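Local coordinates for protein TetR-like transcriptional regulator (Rhodococcus, PDB 3F1B) that probably binds DNA at cis-regulatory sites as a TetR-family transcription factor and so regulates the transcription of target genes, at residues L20-V24 against A64-E69; R72-L77 against G97-F101; I134-A138 against A158-V162. One frame throughout, in Å; residues are numbered along the deposited sequence.

Contact 1: L20-V24 against A64-E69; sequences LDAAV and ACIQRE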
loop_
_atom_site.group_PDB
_atom_site.type_symbol
_atom_site.label_atom_id
_atom_site.label_comp_id
_atom_site.label_asym_id
_atom_site.label_seq_id
_atom_site.Cartn_x
_atom_site.Cartn_y
_atom_site.Cartn_z
ATOM N N LEU A 20 5.055 23.892 -2.452
ATOM C CA LEU A 20 5.016 22.462 -2.612
ATOM C C LEU A 20 5.710 21.731 -1.448
ATOM O O LEU A 20 5.230 20.684 -0.981
ATOM C CB LEU A 20 5.548 22.065 -4.003
ATOM C CG LEU A 20 4.645 22.465 -5.211
ATOM C CD1 LEU A 20 5.372 22.346 -6.531
ATOM C CD2 LEU A 20 3.334 21.713 -5.330
ATOM N N ASP A 21 6.794 22.312 -0.934
ATOM C CA ASP A 21 7.469 21.759 0.245
ATOM C C ASP A 21 6.562 21.749 1.462
ATOM O O ASP A 21 6.591 20.834 2.290
ATOM C CB ASP A 21 8.697 22.602 0.592
ATOM C CG ASP A 21 9.815 22.429 -0.390
ATOM O OD1 ASP A 21 10.825 23.132 -0.276
ATOM O OD2 ASP A 21 9.696 21.582 -1.294
ATOM N N ALA A 22 5.784 22.807 1.593
ATOM C CA ALA A 22 4.888 22.961 2.731
ATOM C C ALA A 22 3.661 22.046 2.606
ATOM O O ALA A 22 3.104 21.609 3.608
ATOM C CB ALA A 22 4.445 24.402 2.821
ATOM N N ALA A 23 3.236 21.796 1.364
ATOM C CA ALA A 23 2.083 20.952 1.072
ATOM C C ALA A 23 2.488 19.541 1.375
ATOM O O ALA A 23 1.676 18.765 1.895
ATOM C CB ALA A 23 1.692 21.062 -0.383
ATOM N N VAL A 24 3.730 19.210 1.035
ATOM C CA VAL A 24 4.230 17.879 1.255
ATOM C C VAL A 24 4.162 17.563 2.759
ATOM O O VAL A 24 3.539 16.560 3.169
ATOM C CB VAL A 24 5.627 17.664 0.626
ATOM C CG1 VAL A 24 6.229 16.358 1.065
ATOM C CG2 VAL A 24 5.488 17.564 -0.844
ATOM N N ALA A 64 -0.273 18.601 -7.896
ATOM C CA ALA A 64 1.029 19.256 -8.245
ATOM C C ALA A 64 2.148 18.636 -7.394
ATOM O O ALA A 64 3.157 18.155 -7.870
ATOM C CB ALA A 64 0.971 20.749 -8.041
ATOM N N CYS A 65 1.892 18.608 -6.112
ATOM C CA CYS A 65 2.732 17.921 -5.167
ATOM C C CYS A 65 3.002 16.482 -5.566
ATOM O O CYS A 65 4.149 16.022 -5.519
ATOM C CB CYS A 65 2.022 17.955 -3.822
ATOM S SG CYS A 65 3.178 17.914 -2.525
ATOM N N ILE A 66 1.962 15.763 -5.980
ATOM C CA ILE A 66 2.148 14.376 -6.367
ATOM C C ILE A 66 3.012 14.292 -7.620
ATOM O O ILE A 66 3.916 13.469 -7.719
ATOM C CB ILE A 66 0.778 13.607 -6.553
ATOM C CG1 ILE A 66 0.189 13.278 -5.186
ATOM C CG2 ILE A 66 0.940 12.323 -7.394
ATOM C CD1 ILE A 66 0.569 11.931 -4.664
ATOM N N GLN A 67 2.709 15.134 -8.585
ATOM C CA GLN A 67 3.536 15.245 -9.780
ATOM C C GLN A 67 5.037 15.462 -9.446
ATOM O O GLN A 67 5.886 14.745 -9.972
ATOM C CB GLN A 67 3.007 16.415 -10.607
ATOM C CG GLN A 67 1.911 16.026 -11.561
ATOM C CD GLN A 67 2.485 15.368 -12.821
ATOM O OE1 GLN A 67 2.057 14.283 -13.213
ATOM N NE2 GLN A 67 3.469 16.023 -13.442
ATOM N N ARG A 68 5.345 16.450 -8.589
ATOM C CA ARG A 68 6.701 16.793 -8.243
ATOM C C ARG A 68 7.436 15.682 -7.466
ATOM O O ARG A 68 8.565 15.314 -7.825
ATOM C CB ARG A 68 6.764 18.098 -7.451
ATOM C CG ARG A 68 8.230 18.591 -7.330
ATOM C CD ARG A 68 8.411 19.844 -6.510
ATOM N NE ARG A 68 8.251 19.501 -5.110
ATOM C CZ ARG A 68 8.576 20.276 -4.079
ATOM N NH1 ARG A 68 9.116 21.511 -4.252
ATOM N NH2 ARG A 68 8.365 19.789 -2.853
ATOM N N GLU A 69 6.855 15.170 -6.384
ATOM C CA GLU A 69 7.507 14.067 -5.679
ATOM C C GLU A 69 7.663 12.787 -6.566
ATOM O O GLU A 69 8.703 12.113 -6.518
ATOM C CB GLU A 69 6.771 13.781 -4.365
ATOM C CG GLU A 69 6.564 15.070 -3.513
ATOM C CD GLU A 69 7.838 15.919 -3.395
ATOM O OE1 GLU A 69 8.948 15.377 -3.421
ATOM O OE2 GLU A 69 7.751 17.155 -3.264
#

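Contact 2: R72-L77 against G97-F101; sequences RFVEAL and GFLGF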
loop_
_atom_site.group_PDB
_atom_site.type_symbol
_atom_site.label_atom_id
_atom_site.label_comp_id
_atom_site.label_asym_id
_atom_site.label_seq_id
_atom_site.Cartn_x
_atom_site.Cartn_y
_atom_site.Cartn_z
ATOM N N ARG A 72 10.839 13.168 -8.515
ATOM C CA ARG A 72 12.114 12.989 -7.823
ATOM C C ARG A 72 12.279 11.501 -7.672
ATOM O O ARG A 72 13.395 10.977 -7.699
ATOM C CB ARG A 72 12.168 13.677 -6.463
ATOM C CG ARG A 72 11.889 15.123 -6.552
ATOM C CD ARG A 72 11.340 15.617 -5.232
ATOM N NE ARG A 72 11.549 17.053 -5.110
ATOM C CZ ARG A 72 11.388 17.746 -3.983
ATOM N NH1 ARG A 72 11.623 19.055 -4.004
ATOM N NH2 ARG A 72 10.988 17.147 -2.848
ATOM N N PHE A 73 11.150 10.818 -7.557
ATOM C CA PHE A 73 11.214 9.402 -7.371
ATOM C C PHE A 73 11.803 8.692 -8.593
ATOM O O PHE A 73 12.759 7.931 -8.450
ATOM C CB PHE A 73 9.868 8.852 -6.935
ATOM C CG PHE A 73 9.850 7.390 -6.780
ATOM C CD1 PHE A 73 10.259 6.805 -5.580
ATOM C CD2 PHE A 73 9.382 6.569 -7.824
ATOM C CE1 PHE A 73 10.233 5.386 -5.420
ATOM C CE2 PHE A 73 9.350 5.165 -7.678
ATOM C CZ PHE A 73 9.786 4.570 -6.471
ATOM N N VAL A 74 11.291 8.982 -9.785
ATOM C CA VAL A 74 11.812 8.294 -10.946
ATOM C C VAL A 74 13.233 8.741 -11.290
ATOM O O VAL A 74 14.038 7.935 -11.697
ATOM C CB VAL A 74 10.858 8.361 -12.154
ATOM C CG1 VAL A 74 9.416 8.163 -11.692
ATOM C CG2 VAL A 74 11.039 9.630 -12.937
ATOM N N GLU A 75 13.547 10.012 -11.078
ATOM C CA GLU A 75 14.924 10.498 -11.212
ATOM C C GLU A 75 15.893 9.690 -10.352
ATOM O O GLU A 75 16.986 9.346 -10.780
ATOM C CB GLU A 75 15.015 11.978 -10.855
ATOM C CG GLU A 75 13.939 12.789 -11.546
ATOM C CD GLU A 75 13.998 14.286 -11.227
ATOM O OE1 GLU A 75 13.979 14.671 -10.028
ATOM O OE2 GLU A 75 14.047 15.090 -12.188
ATOM N N ALA A 76 15.476 9.364 -9.147
ATOM C CA ALA A 76 16.277 8.526 -8.270
ATOM C C ALA A 76 16.568 7.120 -8.827
ATOM O O ALA A 76 17.578 6.525 -8.477
ATOM C CB ALA A 76 15.622 8.453 -6.870
ATOM N N LEU A 77 15.681 6.597 -9.671
ATOM C CA LEU A 77 15.882 5.337 -10.364
ATOM C C LEU A 77 16.801 5.503 -11.570
ATOM O O LEU A 77 17.426 4.540 -12.014
ATOM C CB LEU A 77 14.548 4.797 -10.833
ATOM C CG LEU A 77 13.667 4.067 -9.800
ATOM C CD1 LEU A 77 13.770 4.617 -8.402
ATOM C CD2 LEU A 77 12.230 4.025 -10.236
ATOM N N GLY A 97 18.874 3.349 -5.428
ATOM C CA GLY A 97 18.335 4.688 -5.681
ATOM C C GLY A 97 16.971 4.935 -5.015
ATOM O O GLY A 97 16.802 5.908 -4.262
ATOM N N PHE A 98 16.019 4.029 -5.267
ATOM C CA PHE A 98 14.724 3.994 -4.574
ATOM C C PHE A 98 14.869 4.093 -3.071
ATOM O O PHE A 98 14.206 4.933 -2.430
ATOM C CB PHE A 98 13.995 2.689 -4.934
ATOM C CG PHE A 98 12.835 2.360 -4.070
ATOM C CD1 PHE A 98 11.877 3.315 -3.756
ATOM C CD2 PHE A 98 12.638 1.064 -3.652
ATOM C CE1 PHE A 98 10.804 2.994 -2.994
ATOM C CE2 PHE A 98 11.559 0.726 -2.897
ATOM C CZ PHE A 98 10.636 1.673 -2.569
ATOM N N LEU A 99 15.671 3.203 -2.496
ATOM C CA LEU A 99 15.781 3.171 -1.058
ATOM C C LEU A 99 16.524 4.379 -0.449
ATOM O O LEU A 99 16.161 4.837 0.654
ATOM C CB LEU A 99 16.387 1.869 -0.589
ATOM C CG LEU A 99 15.464 0.663 -0.695
ATOM C CD1 LEU A 99 16.346 -0.534 -0.379
ATOM C CD2 LEU A 99 14.206 0.750 0.251
ATOM N N GLY A 100 17.533 4.894 -1.159
ATOM C CA GLY A 100 18.258 6.123 -0.741
ATOM C C GLY A 100 17.342 7.344 -0.796
ATOM O O GLY A 100 17.380 8.218 0.095
ATOM N N PHE A 101 16.474 7.392 -1.805
ATOM C CA PHE A 101 15.499 8.480 -1.914
ATOM C C PHE A 101 14.456 8.504 -0.750
ATOM O O PHE A 101 14.077 9.557 -0.221
ATOM C CB PHE A 101 14.771 8.367 -3.236
ATOM C CG PHE A 101 13.514 9.204 -3.307
ATOM C CD1 PHE A 101 13.575 10.538 -3.708
ATOM C CD2 PHE A 101 12.271 8.663 -2.971
ATOM C CE1 PHE A 101 12.416 11.301 -3.775
ATOM C CE2 PHE A 101 11.105 9.461 -3.040
ATOM C CZ PHE A 101 11.203 10.767 -3.440
#

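Contact 3: I134-A138 against A158-V162; sequences IELTA and AIALV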
loop_
_atom_site.group_PDB
_atom_site.type_symbol
_atom_site.label_atom_id
_atom_site.label_comp_id
_atom_site.label_asym_id
_atom_site.label_seq_id
_atom_site.Cartn_x
_atom_site.Cartn_y
_atom_site.Cartn_z
ATOM N N ILE A 134 6.315 -2.497 -11.912
ATOM C CA ILE A 134 6.219 -3.983 -11.892
ATOM C C ILE A 134 6.601 -4.662 -13.237
ATOM O O ILE A 134 7.346 -5.647 -13.260
ATOM C CB ILE A 134 4.817 -4.434 -11.396
ATOM C CG1 ILE A 134 4.673 -4.136 -9.919
ATOM C CG2 ILE A 134 4.574 -5.953 -11.681
ATOM C CD1 ILE A 134 3.209 -4.043 -9.450
ATOM N N GLU A 135 6.082 -4.127 -14.346
ATOM C CA GLU A 135 6.442 -4.506 -15.701
ATOM C C GLU A 135 7.925 -4.323 -16.022
ATOM O O GLU A 135 8.532 -5.151 -16.672
ATOM C CB GLU A 135 5.603 -3.654 -16.666
ATOM C CG GLU A 135 6.028 -3.723 -18.136
ATOM C CD GLU A 135 5.121 -2.893 -19.096
ATOM O OE1 GLU A 135 4.892 -3.356 -20.236
ATOM O OE2 GLU A 135 4.651 -1.782 -18.738
ATOM N N LEU A 136 8.512 -3.215 -15.597
ATOM C CA LEU A 136 9.941 -3.023 -15.787
ATOM C C LEU A 136 10.738 -4.082 -15.014
ATOM O O LEU A 136 11.753 -4.570 -15.491
ATOM C CB LEU A 136 10.369 -1.624 -15.333
ATOM C CG LEU A 136 10.080 -0.527 -16.374
ATOM C CD1 LEU A 136 9.950 0.898 -15.764
ATOM C CD2 LEU A 136 11.015 -0.560 -17.646
ATOM N N THR A 137 10.262 -4.455 -13.828
ATOM C CA THR A 137 10.976 -5.387 -12.986
ATOM C C THR A 137 10.921 -6.794 -13.537
ATOM O O THR A 137 11.901 -7.542 -13.425
ATOM C CB THR A 137 10.347 -5.367 -11.580
ATOM O OG1 THR A 137 10.480 -4.050 -11.083
ATOM C CG2 THR A 137 11.024 -6.315 -10.627
ATOM N N ALA A 138 9.760 -7.191 -14.049
ATOM C CA ALA A 138 9.623 -8.518 -14.658
ATOM C C ALA A 138 10.530 -8.674 -15.850
ATOM O O ALA A 138 11.109 -9.743 -16.030
ATOM C CB ALA A 138 8.205 -8.760 -15.089
ATOM N N ALA A 158 8.025 -10.354 -9.927
ATOM C CA ALA A 158 8.087 -8.887 -9.945
ATOM C C ALA A 158 7.158 -8.254 -8.979
ATOM O O ALA A 158 7.511 -7.291 -8.320
ATOM C CB ALA A 158 7.847 -8.306 -11.344
ATOM N N ILE A 159 5.942 -8.756 -8.917
ATOM C CA ILE A 159 4.922 -8.141 -8.086
ATOM C C ILE A 159 5.306 -8.348 -6.641
ATOM O O ILE A 159 5.210 -7.420 -5.841
ATOM C CB ILE A 159 3.549 -8.815 -8.333
ATOM C CG1 ILE A 159 3.040 -8.502 -9.759
ATOM C CG2 ILE A 159 2.518 -8.361 -7.299
ATOM C CD1 ILE A 159 2.116 -9.657 -10.425
ATOM N N ALA A 160 5.698 -9.579 -6.282
ATOM C CA ALA A 160 6.131 -9.847 -4.913
ATOM C C ALA A 160 7.331 -8.962 -4.489
ATOM O O ALA A 160 7.334 -8.462 -3.358
ATOM C CB ALA A 160 6.503 -11.270 -4.779
ATOM N N LEU A 161 8.348 -8.814 -5.359
ATOM C CA LEU A 161 9.527 -7.951 -5.106
ATOM C C LEU A 161 9.143 -6.464 -4.934
ATOM O O LEU A 161 9.724 -5.725 -4.118
ATOM C CB LEU A 161 10.493 -8.054 -6.292
ATOM C CG LEU A 161 12.040 -7.858 -6.188
ATOM C CD1 LEU A 161 12.660 -7.074 -7.339
ATOM C CD2 LEU A 161 12.638 -7.331 -4.804
ATOM N N VAL A 162 8.161 -5.991 -5.696
ATOM C CA VAL A 162 7.764 -4.579 -5.584
ATOM C C VAL A 162 6.974 -4.333 -4.303
ATOM O O VAL A 162 7.168 -3.305 -3.605
ATOM C CB VAL A 162 6.952 -4.113 -6.818
ATOM C CG1 VAL A 162 6.272 -2.727 -6.574
ATOM C CG2 VAL A 162 7.903 -4.039 -8.045
#

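Contact 1: L20-V24 against A64-E69
D21 OD2, on the helix 12-30, takes both terminal nitrogens of R68, on the helix 58-77, in a salt bridge that joins the first helix of the TetR-type DNA-binding domain to the long helix leading into the C-terminal domain. The bond from R68 NH2 is the stronger, 2.7 Å to D21 OD2, meeting the oxygen nearly along its C-O axis and lying in the guanidinium plane; the one from R68 NH1 is weak. The carboxylate itself is turned 49° from that plane. At the other edge, E69 OE2 accepts from R68 NE and, at 2.7 Å, from R68 NH2, a side-on grip in which both nitrogens share one oxygen. NH2 thus serves both acids, whose like charges the arginine probably offsets, while E69 OE1 is bonded to R72.

L20 lies beneath this network. Its CB sits over the centre of one guanidinium face, 3.5 Å from R68 CZ, and its CD1 runs against R68 CD. R68 reaches this place with CG anti to its backbone N and a bend at chi3 of 74°. The segments cross at 98°, nearly a right angle. In the buried angle between them, A23 CB faces C65 SG, and L20 CD2 drops between A64 and C65, 3.7 Å from A64 CB and 3.5 Å from C65 N.

Contact 2: R72-L77 against G97-F101
The F101 ring carries backbone and side chain of F73 on one face: F73 CA stands nearly over the ring centre, 4.2 Å from the centroid and 11° off the normal, a CH-pi contact. The F73 ring then turns its edge to that same face in an offset edge-to-face pair, centroids of F73 and F101 5.8 Å apart and planes at 77°, with F73 CD1 3.8 Å from F101 CE2. F98 meets the F73 ring at its edge as well, the two rings forming an oblique pair. The first torsion of F73 swings CG to the far side from its own backbone N, a setting that turns the ring so that its edge meets both F98 and F101.

These three rings form an aromatic cluster where the last turns of the helix 58-77, coming from the DNA-binding domain, cross the helix 87-104 of the TetR C-terminal domain, the short segments running 136° apart. W109 and L112 of the helix 106-115 also touch F73, and W109 meets F98 edge-to-face. On the F101 side, R72 contributes its aliphatic root, CB lying 3.6 Å from F101 CE1, while its guanidinium leads away to a salt bridge with E69.

The backbones come nearest where A76 faces G97, with CA atoms 5.1 Å apart. G97, with no side chain, brings its CA to 3.4 Å from A76 O in a CA-H...O contact. A76 CB rests on F101 CB, and L77 CD1 lies 4.0 Å from F98 CB, these two side chains pointing the same way.

Contact 3: I134-A138 against A158-V162
I134 sends its two branches to different partners on the helix 153-173. With chi1 at -70°, CG2 stands anti to the backbone N and meets I159 CG1 at 3.5 Å, whereas CG1, anti to the carbonyl carbon, leans on V162 CG2 at 3.7 Å. With an alanine here, both branches are gone, which is likely to open a gap beside I159 CG1 and V162 CG2.

T137 uses its methyl for packing: CG2 reaches both L161 CD1 and A158 CB, each at 3.8 Å. Its hydroxyl, anti to the carbonyl carbon (chi1 -61°), hydrogen-bonds to L133 O one turn earlier, so this polar atom is satisfied within its own helix. A158 CB is inserted against the backbone of the helix 126-143, 3.3 Å from I134 O and 3.5 Å from A138 N, and it also touches A138 CB. Small residues here let the two backbones come close, CA of A138 and CA of A158 being 5.0 Å apart.

R171 of the second subunit packs on I134 and I159, while L161 also rests on the helix 179-196. The segments cross at 119°, an apolar helix-helix joint of the all-helical TetR C-terminal domain, part of whose surface takes part in the contact with the second subunit.

Overall arrangement
Contacts 1 and 2 share the helix 58-77 and follow one another along it, their centres about 16 Å apart, and they touch. Contact 3 lies about 26 Å from contact 1, centre to centre, on the opposite side of the chain's centre. Contacts 1 and 3 are buried, contact 2 nearer the surface. Chemistry changes along this path: charged groups over an apolar floor in the DNA-binding domain, aromatic rings where the shared helix meets the C-terminal domain, and aliphatic side chains within that domain, two of them alanines at the closest approach of the backbones. Of the three, contact 3 alone is reached by the second subunit.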